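Local coordinates for 373aa long hypothetical citrate synthase (Sulfolobus tokodaii, PDB 1VGP), which is of unverified function but belongs to the citrate synthase family, whose members are largely helical proteins, here assembled from two copies of the chain, at residues 44-49 against 173-178; 50-55 against 61-66; 104-109 against 114-119. All coordinates share one frame; numbering follows the deposited sequence.

Overall arrangement
The three contacts come from one largely helical fold. Along the chain, contact 1 joins the most distant segments, 44-49 and 173-178; contacts 2 and 3 fall one after the other in the span between them and are each closed over a short connection. Contacts 1 and 2 share helix 43-52 and touch, with centres about 11 Å apart. Contact 3, centred about 17 Å from contact 2, meets it where helix 113-135 lies against helices 43-52 and 58-70. Contacts 1 and 3 have centres about 21 Å apart and do not touch. Contact 1 is buried, its centre about 11 Å from the chain's centre; contact 2 lies about 20 Å out. Residues of all three reach the second subunit.

Contact 1: 44-49 against 173-178; sequences EEVSYL and TLILHI
Helix packing in the citrate synthase fold brings V46 and S47 of helix 43-52 against I175 and I178, the first and last residues of a type I beta turn at the C-terminal end of the 173-178 segment. V46 carries most of the contact with its two methyls. With CG1 anti to the backbone N (chi1 174°), the branches divide between the two isoleucines: V46 CG1 lies 3.6 Å from I178 CD1, while V46 CG2 is 4.0 Å from I175 CG1, the V46 and I175 side chains crossing at about a right angle. A short branched residue suits this place because it fills both directions without a long chain. S47 adds a smaller touch, its OG 3.9 Å from I178 CD1; that hydroxyl is hydrogen-bonded to the carbonyl of F43, which lets a polar group sit in an apolar layer.

H177, inside the turn, is tied back to the preceding helix: its ND1 donates to T173 O at 2.9 Å, nearly straight at 174°. The acceptor lies in the imidazole plane, so the bond helps to fix the ring's rotation, and F331 meets the ring edge-to-face.

Helix 327-346 adds V337, which touches both S47 and I178. I178 also packs on F43 and I50 of helix 43-52, and on the other segment E45 makes a salt bridge to R373 of the second subunit.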
# COMPACT_ATOMS: atom_id res chain seq x y z
N GLU A 44 8.59 -14.21 -20.59
CA GLU A 44 9.85 -13.48 -20.52
C GLU A 44 9.97 -12.37 -21.55
O GLU A 44 10.29 -11.23 -21.21
CB GLU A 44 11.02 -14.43 -20.66
CG GLU A 44 11.31 -15.22 -19.40
CD GLU A 44 11.19 -16.70 -19.60
OE1 GLU A 44 10.39 -17.12 -20.47
OE2 GLU A 44 11.90 -17.45 -18.88
N GLU A 45 9.71 -12.69 -22.82
CA GLU A 45 9.82 -11.68 -23.87
C GLU A 45 8.79 -10.58 -23.69
O GLU A 45 9.12 -9.40 -23.82
CB GLU A 45 9.65 -12.32 -25.25
CG GLU A 45 9.65 -11.30 -26.37
CD GLU A 45 9.69 -11.93 -27.74
OE1 GLU A 45 8.60 -12.22 -28.28
OE2 GLU A 45 10.81 -12.13 -28.27
N VAL A 46 7.55 -10.95 -23.38
CA VAL A 46 6.49 -9.96 -23.17
C VAL A 46 6.78 -9.04 -21.98
O VAL A 46 6.49 -7.84 -22.02
CB VAL A 46 5.12 -10.63 -22.94
CG1 VAL A 46 4.09 -9.60 -22.57
CG2 VAL A 46 4.71 -11.38 -24.21
N SER A 47 7.37 -9.60 -20.93
CA SER A 47 7.77 -8.80 -19.78
C SER A 47 8.82 -7.75 -20.15
O SER A 47 8.72 -6.59 -19.72
CB SER A 47 8.31 -9.71 -18.67
OG SER A 47 7.27 -10.51 -18.14
N TYR A 48 9.81 -8.15 -20.93
CA TYR A 48 10.83 -7.22 -21.42
C TYR A 48 10.19 -6.13 -22.27
O TYR A 48 10.51 -4.94 -22.12
CB TYR A 48 11.88 -7.99 -22.24
CG TYR A 48 13.06 -7.16 -22.68
CD1 TYR A 48 12.94 -6.19 -23.69
CD2 TYR A 48 14.31 -7.32 -22.07
CE1 TYR A 48 14.03 -5.41 -24.07
CE2 TYR A 48 15.40 -6.54 -22.45
CZ TYR A 48 15.26 -5.58 -23.45
OH TYR A 48 16.34 -4.77 -23.77
N LEU A 49 9.31 -6.53 -23.18
CA LEU A 49 8.59 -5.58 -24.02
C LEU A 49 7.96 -4.52 -23.14
O LEU A 49 8.05 -3.32 -23.41
CB LEU A 49 7.49 -6.30 -24.81
CG LEU A 49 6.57 -5.42 -25.66
CD1 LEU A 49 7.37 -4.68 -26.73
CD2 LEU A 49 5.50 -6.29 -26.27
N THR A 173 -1.44 -17.66 -20.16
CA THR A 173 -2.33 -17.14 -19.13
C THR A 173 -1.69 -15.98 -18.38
O THR A 173 -2.33 -14.95 -18.10
CB THR A 173 -2.72 -18.21 -18.09
OG1 THR A 173 -3.43 -19.27 -18.72
CG2 THR A 173 -3.60 -17.60 -17.01
N LEU A 174 -0.41 -16.13 -18.04
CA LEU A 174 0.30 -15.06 -17.35
C LEU A 174 0.48 -13.85 -18.27
O LEU A 174 0.36 -12.72 -17.83
CB LEU A 174 1.66 -15.55 -16.86
CG LEU A 174 1.68 -16.64 -15.78
CD1 LEU A 174 3.11 -16.93 -15.41
CD2 LEU A 174 0.89 -16.19 -14.56
N ILE A 175 0.76 -14.11 -19.55
CA ILE A 175 0.92 -13.03 -20.53
C ILE A 175 -0.34 -12.16 -20.53
O ILE A 175 -0.26 -10.93 -20.49
CB ILE A 175 1.16 -13.60 -21.95
CG1 ILE A 175 2.62 -14.03 -22.10
CG2 ILE A 175 0.80 -12.56 -23.01
CD1 ILE A 175 2.87 -14.93 -23.29
N LEU A 176 -1.49 -12.83 -20.57
CA LEU A 176 -2.78 -12.16 -20.63
C LEU A 176 -3.10 -11.31 -19.40
O LEU A 176 -4.03 -10.51 -19.43
CB LEU A 176 -3.91 -13.18 -20.84
CG LEU A 176 -3.87 -14.02 -22.11
CD1 LEU A 176 -5.06 -14.98 -22.11
CD2 LEU A 176 -3.89 -13.12 -23.33
N HIS A 177 -2.34 -11.49 -18.32
CA HIS A 177 -2.61 -10.75 -17.09
C HIS A 177 -1.54 -9.73 -16.68
O HIS A 177 -1.67 -9.07 -15.66
CB HIS A 177 -2.83 -11.72 -15.93
CG HIS A 177 -4.17 -12.39 -15.95
ND1 HIS A 177 -4.40 -13.55 -16.65
CD2 HIS A 177 -5.34 -12.07 -15.35
CE1 HIS A 177 -5.66 -13.92 -16.49
NE2 HIS A 177 -6.25 -13.03 -15.70
N ILE A 178 -0.49 -9.59 -17.49
CA ILE A 178 0.62 -8.73 -17.11
C ILE A 178 0.17 -7.28 -16.84
O ILE A 178 0.51 -6.70 -15.81
CB ILE A 178 1.72 -8.78 -18.20
CG1 ILE A 178 2.51 -10.08 -18.04
CG2 ILE A 178 2.65 -7.58 -18.09
CD1 ILE A 178 3.53 -10.34 -19.14

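Contact 2: 50-55 against 61-66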
# COMPACT_ATOMS: atom_id res chain seq x y z
N ILE A 50 7.33 -4.97 -22.08
CA ILE A 50 6.49 -4.10 -21.29
C ILE A 50 7.33 -3.24 -20.36
O ILE A 50 7.05 -2.06 -20.19
CB ILE A 50 5.43 -4.93 -20.53
CG1 ILE A 50 4.17 -5.00 -21.40
CG2 ILE A 50 5.10 -4.32 -19.18
CD1 ILE A 50 3.06 -5.81 -20.82
N LEU A 51 8.38 -3.82 -19.79
CA LEU A 51 9.28 -3.02 -18.95
C LEU A 51 10.04 -1.97 -19.77
O LEU A 51 10.19 -0.83 -19.34
CB LEU A 51 10.30 -3.92 -18.23
CG LEU A 51 9.81 -4.88 -17.14
CD1 LEU A 51 11.01 -5.52 -16.48
CD2 LEU A 51 8.97 -4.14 -16.12
N TYR A 52 10.53 -2.35 -20.95
CA TYR A 52 11.48 -1.50 -21.67
C TYR A 52 10.91 -0.86 -22.93
O TYR A 52 11.54 -0.00 -23.52
CB TYR A 52 12.72 -2.31 -22.02
CG TYR A 52 13.45 -2.80 -20.80
CD1 TYR A 52 13.91 -1.90 -19.84
CD2 TYR A 52 13.68 -4.16 -20.60
CE1 TYR A 52 14.58 -2.35 -18.70
CE2 TYR A 52 14.35 -4.61 -19.47
CZ TYR A 52 14.80 -3.70 -18.52
OH TYR A 52 15.46 -4.14 -17.40
N GLY A 53 9.72 -1.29 -23.35
CA GLY A 53 9.04 -0.60 -24.43
C GLY A 53 9.43 -1.04 -25.83
O GLY A 53 9.05 -0.41 -26.81
N LYS A 54 10.18 -2.13 -25.94
CA LYS A 54 10.42 -2.72 -27.26
C LYS A 54 10.79 -4.20 -27.15
O LYS A 54 11.28 -4.65 -26.11
CB LYS A 54 11.54 -1.96 -27.99
CG LYS A 54 12.83 -1.82 -27.19
CD LYS A 54 14.00 -2.55 -27.84
CE LYS A 54 15.26 -2.47 -26.97
NZ LYS A 54 16.51 -2.51 -27.78
N LEU A 55 10.54 -4.95 -28.22
CA LEU A 55 10.93 -6.35 -28.28
C LEU A 55 12.45 -6.42 -28.21
O LEU A 55 13.13 -5.62 -28.85
CB LEU A 55 10.45 -6.98 -29.59
CG LEU A 55 8.93 -7.02 -29.81
CD1 LEU A 55 8.65 -7.31 -31.27
CD2 LEU A 55 8.29 -8.09 -28.92
N LEU A 61 17.32 -10.19 -24.65
CA LEU A 61 16.46 -11.18 -24.01
C LEU A 61 17.28 -12.21 -23.23
O LEU A 61 16.85 -12.70 -22.18
CB LEU A 61 15.60 -11.91 -25.05
CG LEU A 61 14.70 -13.01 -24.47
CD1 LEU A 61 13.66 -12.39 -23.56
CD2 LEU A 61 14.03 -13.77 -25.60
N ASN A 62 18.45 -12.54 -23.75
CA ASN A 62 19.28 -13.56 -23.13
C ASN A 62 19.77 -13.02 -21.78
O ASN A 62 19.80 -13.75 -20.79
CB ASN A 62 20.47 -13.89 -24.03
CG ASN A 62 20.63 -15.37 -24.25
OD1 ASN A 62 19.66 -16.07 -24.55
ND2 ASN A 62 21.86 -15.87 -24.09
N TRP A 63 20.15 -11.75 -21.77
CA TRP A 63 20.47 -11.07 -20.53
C TRP A 63 19.27 -11.06 -19.61
O TRP A 63 19.40 -11.22 -18.39
CB TRP A 63 20.91 -9.63 -20.81
CG TRP A 63 20.98 -8.80 -19.57
CD1 TRP A 63 22.00 -8.76 -18.66
CD2 TRP A 63 19.98 -7.91 -19.08
NE1 TRP A 63 21.69 -7.90 -17.64
CE2 TRP A 63 20.45 -7.36 -17.87
CE3 TRP A 63 18.71 -7.52 -19.55
CZ2 TRP A 63 19.72 -6.45 -17.12
CZ3 TRP A 63 17.98 -6.61 -18.80
CH2 TRP A 63 18.48 -6.08 -17.60
N PHE A 64 18.09 -10.86 -20.19
CA PHE A 64 16.90 -10.57 -19.41
C PHE A 64 16.41 -11.81 -18.68
O PHE A 64 16.14 -11.77 -17.48
CB PHE A 64 15.78 -10.03 -20.30
CG PHE A 64 14.52 -9.75 -19.55
CD1 PHE A 64 14.42 -8.64 -18.71
CD2 PHE A 64 13.42 -10.60 -19.65
CE1 PHE A 64 13.26 -8.39 -17.99
CE2 PHE A 64 12.26 -10.36 -18.92
CZ PHE A 64 12.18 -9.25 -18.09
N GLN A 65 16.29 -12.92 -19.39
CA GLN A 65 15.86 -14.15 -18.75
C GLN A 65 16.98 -14.77 -17.95
O GLN A 65 16.77 -15.74 -17.24
CB GLN A 65 15.33 -15.15 -19.79
CG GLN A 65 16.25 -15.39 -20.96
CD GLN A 65 15.50 -15.93 -22.17
OE1 GLN A 65 16.10 -16.56 -23.04
NE2 GLN A 65 14.20 -15.68 -22.23
N GLU A 66 18.17 -14.21 -18.05
CA GLU A 66 19.27 -14.64 -17.18
C GLU A 66 19.03 -14.09 -15.78
O GLU A 66 19.11 -14.82 -14.80
CB GLU A 66 20.59 -14.13 -17.76
CG GLU A 66 21.68 -13.81 -16.73
CD GLU A 66 23.09 -14.08 -17.25
OE1 GLU A 66 23.33 -13.85 -18.47
OE2 GLU A 66 23.94 -14.53 -16.46
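Aromatic packing dominates where Y52, on the last turn of helix 43-52, meets W63 and F64 of helix 58-70. Y52 OH lies at the edge of the indole, near its plane and 3.6 Å from W63 CH2, and the two side chains cross at about a right angle. The ring carbons touch as well, Y52 CE2 lying 4.2 Å from W63 CZ3. Beside it, F64 CD1 comes to the edge of the Y52 ring, 4.1 Å from Y52 CE2. F64 has CG anti to its own N (chi1 179°), which extends the ring across to helix 43-52. Y48, one turn before Y52, meets both the Y52 and F64 rings edge-to-face.

The aliphatic part is L51. Its CD1 sits 3.9 Å from F64 CE1, at the edge of the phenyl ring, while L51 CB lies over the centre of the Y52 ring, 4.1 Å above the plane. The same CD1 methyl also meets I118, so a branched aliphatic residue suits this buried spot between helices 58-70 and 113-135.

The polar partner of the tyrosine is outside the two segments: Y52 OH is hydrogen-bonded to D114 OD2, so the residue can pack by its ring and still satisfy its hydroxyl.

Helix 113-135 packs on both segments, I118 touching L51 and F64 and I115 touching W63, while helix 327-346 offers V340 to L51 and M344 to Y52.

Contact 3: 104-109 against 114-119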
# COMPACT_ATOMS: atom_id res chain seq x y z
N ILE A 104 12.99 -5.93 3.47
CA ILE A 104 13.92 -5.94 4.59
C ILE A 104 15.23 -6.66 4.26
O ILE A 104 16.32 -6.17 4.58
CB ILE A 104 13.29 -6.59 5.83
CG1 ILE A 104 12.12 -5.72 6.32
CG2 ILE A 104 14.35 -6.74 6.92
CD1 ILE A 104 11.37 -6.28 7.50
N GLU A 105 15.13 -7.82 3.62
CA GLU A 105 16.32 -8.62 3.34
C GLU A 105 17.18 -8.04 2.22
O GLU A 105 18.32 -8.45 2.03
CB GLU A 105 15.92 -10.05 3.00
CG GLU A 105 15.39 -10.83 4.19
CD GLU A 105 16.35 -10.80 5.37
OE1 GLU A 105 15.88 -10.74 6.53
OE2 GLU A 105 17.58 -10.82 5.14
N ASP A 106 16.63 -7.07 1.48
CA ASP A 106 17.37 -6.40 0.42
C ASP A 106 18.14 -5.18 0.95
O ASP A 106 17.56 -4.27 1.55
CB ASP A 106 16.40 -5.97 -0.69
CG ASP A 106 17.10 -5.36 -1.89
OD1 ASP A 106 16.63 -5.57 -3.03
OD2 ASP A 106 18.11 -4.66 -1.71
N SER A 107 19.44 -5.17 0.71
CA SER A 107 20.31 -4.11 1.22
C SER A 107 21.07 -3.38 0.10
O SER A 107 21.82 -2.45 0.37
CB SER A 107 21.31 -4.68 2.23
OG SER A 107 22.17 -5.63 1.62
N LYS A 108 20.88 -3.82 -1.14
CA LYS A 108 21.45 -3.13 -2.29
C LYS A 108 20.62 -1.89 -2.59
O LYS A 108 19.45 -2.01 -2.98
CB LYS A 108 21.47 -4.05 -3.51
CG LYS A 108 21.87 -5.48 -3.23
CD LYS A 108 21.92 -6.30 -4.51
CE LYS A 108 21.40 -7.72 -4.30
NZ LYS A 108 21.34 -8.54 -5.56
N ASN A 109 21.20 -0.71 -2.41
CA ASN A 109 20.45 0.53 -2.55
C ASN A 109 20.96 1.27 -3.78
O ASN A 109 20.45 2.33 -4.14
CB ASN A 109 20.66 1.41 -1.31
CG ASN A 109 20.76 0.60 -0.04
OD1 ASN A 109 19.76 0.07 0.46
ND2 ASN A 109 21.97 0.49 0.50
N ASP A 114 14.71 -1.12 -12.22
CA ASP A 114 14.27 -2.21 -13.11
C ASP A 114 14.91 -3.55 -12.75
O ASP A 114 14.25 -4.59 -12.81
CB ASP A 114 14.56 -1.87 -14.57
CG ASP A 114 16.04 -1.72 -14.86
OD1 ASP A 114 16.69 -0.98 -14.11
OD2 ASP A 114 16.53 -2.33 -15.83
N ILE A 115 16.18 -3.53 -12.37
CA ILE A 115 16.86 -4.72 -11.88
C ILE A 115 16.20 -5.24 -10.61
O ILE A 115 15.90 -6.43 -10.49
CB ILE A 115 18.34 -4.45 -11.58
CG1 ILE A 115 19.04 -3.94 -12.84
CG2 ILE A 115 19.01 -5.71 -11.07
CD1 ILE A 115 18.99 -4.90 -13.99
N LYS A 116 16.01 -4.34 -9.64
CA LYS A 116 15.21 -4.63 -8.46
C LYS A 116 13.85 -5.21 -8.88
O LYS A 116 13.36 -6.17 -8.30
CB LYS A 116 15.02 -3.32 -7.68
CG LYS A 116 14.48 -3.46 -6.26
CD LYS A 116 15.49 -4.10 -5.31
CE LYS A 116 16.70 -3.20 -5.05
NZ LYS A 116 16.30 -1.77 -4.97
N GLY A 117 13.26 -4.64 -9.93
CA GLY A 117 12.01 -5.17 -10.45
C GLY A 117 12.07 -6.60 -10.95
O GLY A 117 11.21 -7.41 -10.60
N ILE A 118 13.08 -6.92 -11.78
CA ILE A 118 13.24 -8.28 -12.29
C ILE A 118 13.20 -9.29 -11.15
O ILE A 118 12.42 -10.24 -11.17
CB ILE A 118 14.59 -8.48 -12.98
CG1 ILE A 118 14.87 -7.36 -13.98
CG2 ILE A 118 14.62 -9.84 -13.65
CD1 ILE A 118 13.86 -7.24 -15.07
N LYS A 119 14.05 -9.07 -10.15
CA LYS A 119 14.22 -10.03 -9.07
C LYS A 119 12.92 -10.24 -8.29
O LYS A 119 12.53 -11.37 -7.99
CB LYS A 119 15.36 -9.58 -8.13
CG LYS A 119 15.11 -8.25 -7.41
CD LYS A 119 15.32 -8.37 -5.89
CE LYS A 119 14.22 -9.21 -5.22
NZ LYS A 119 14.46 -9.44 -3.75
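D106 and K119 meet across this contact through a shared partner, Y200 of helix 199-210, whose hydroxyl is hydrogen-bonded to both D106 OD1 and K119 NZ and so bridges acid and base. Direct charge pairing is looser: D106 OD1 is 4.3 Å from K116 NZ and 4.5 Å from K119 NZ, beyond salt-bridge range, though the opposite charges probably still attract. The two lysines would be expected to favour the ionised carboxylate.

Within its own segment D106 also accepts a weak bond, K108 N to D106 OD2 at 3.0 Å with an N-H...O angle of 124°. This is an Asx turn in outline, and a short acidic side chain fits the start of the loop that leaves helix 91-105. The contact closes the short helix-loop-helix connection between that helix and helix 113-135.

Packing comes from the methylenes of the lysines. D106 and K116 approach from opposite directions, and the K116 chain, bent at chi2, chi3 and chi4, turns its CD and CE toward D106 OD1, with K116 CE also 3.6 Å from K108 O. D106 OD1 is 4.2 Å from K119 CD. Lysine serves here by combining a flexible apolar stem with a charged end. K116 also packs on L199 and Y200, and E111 of the loop touches both it and D106. S107, whose side chain points away from the 114-119 segment, packs on R86 of the second subunit.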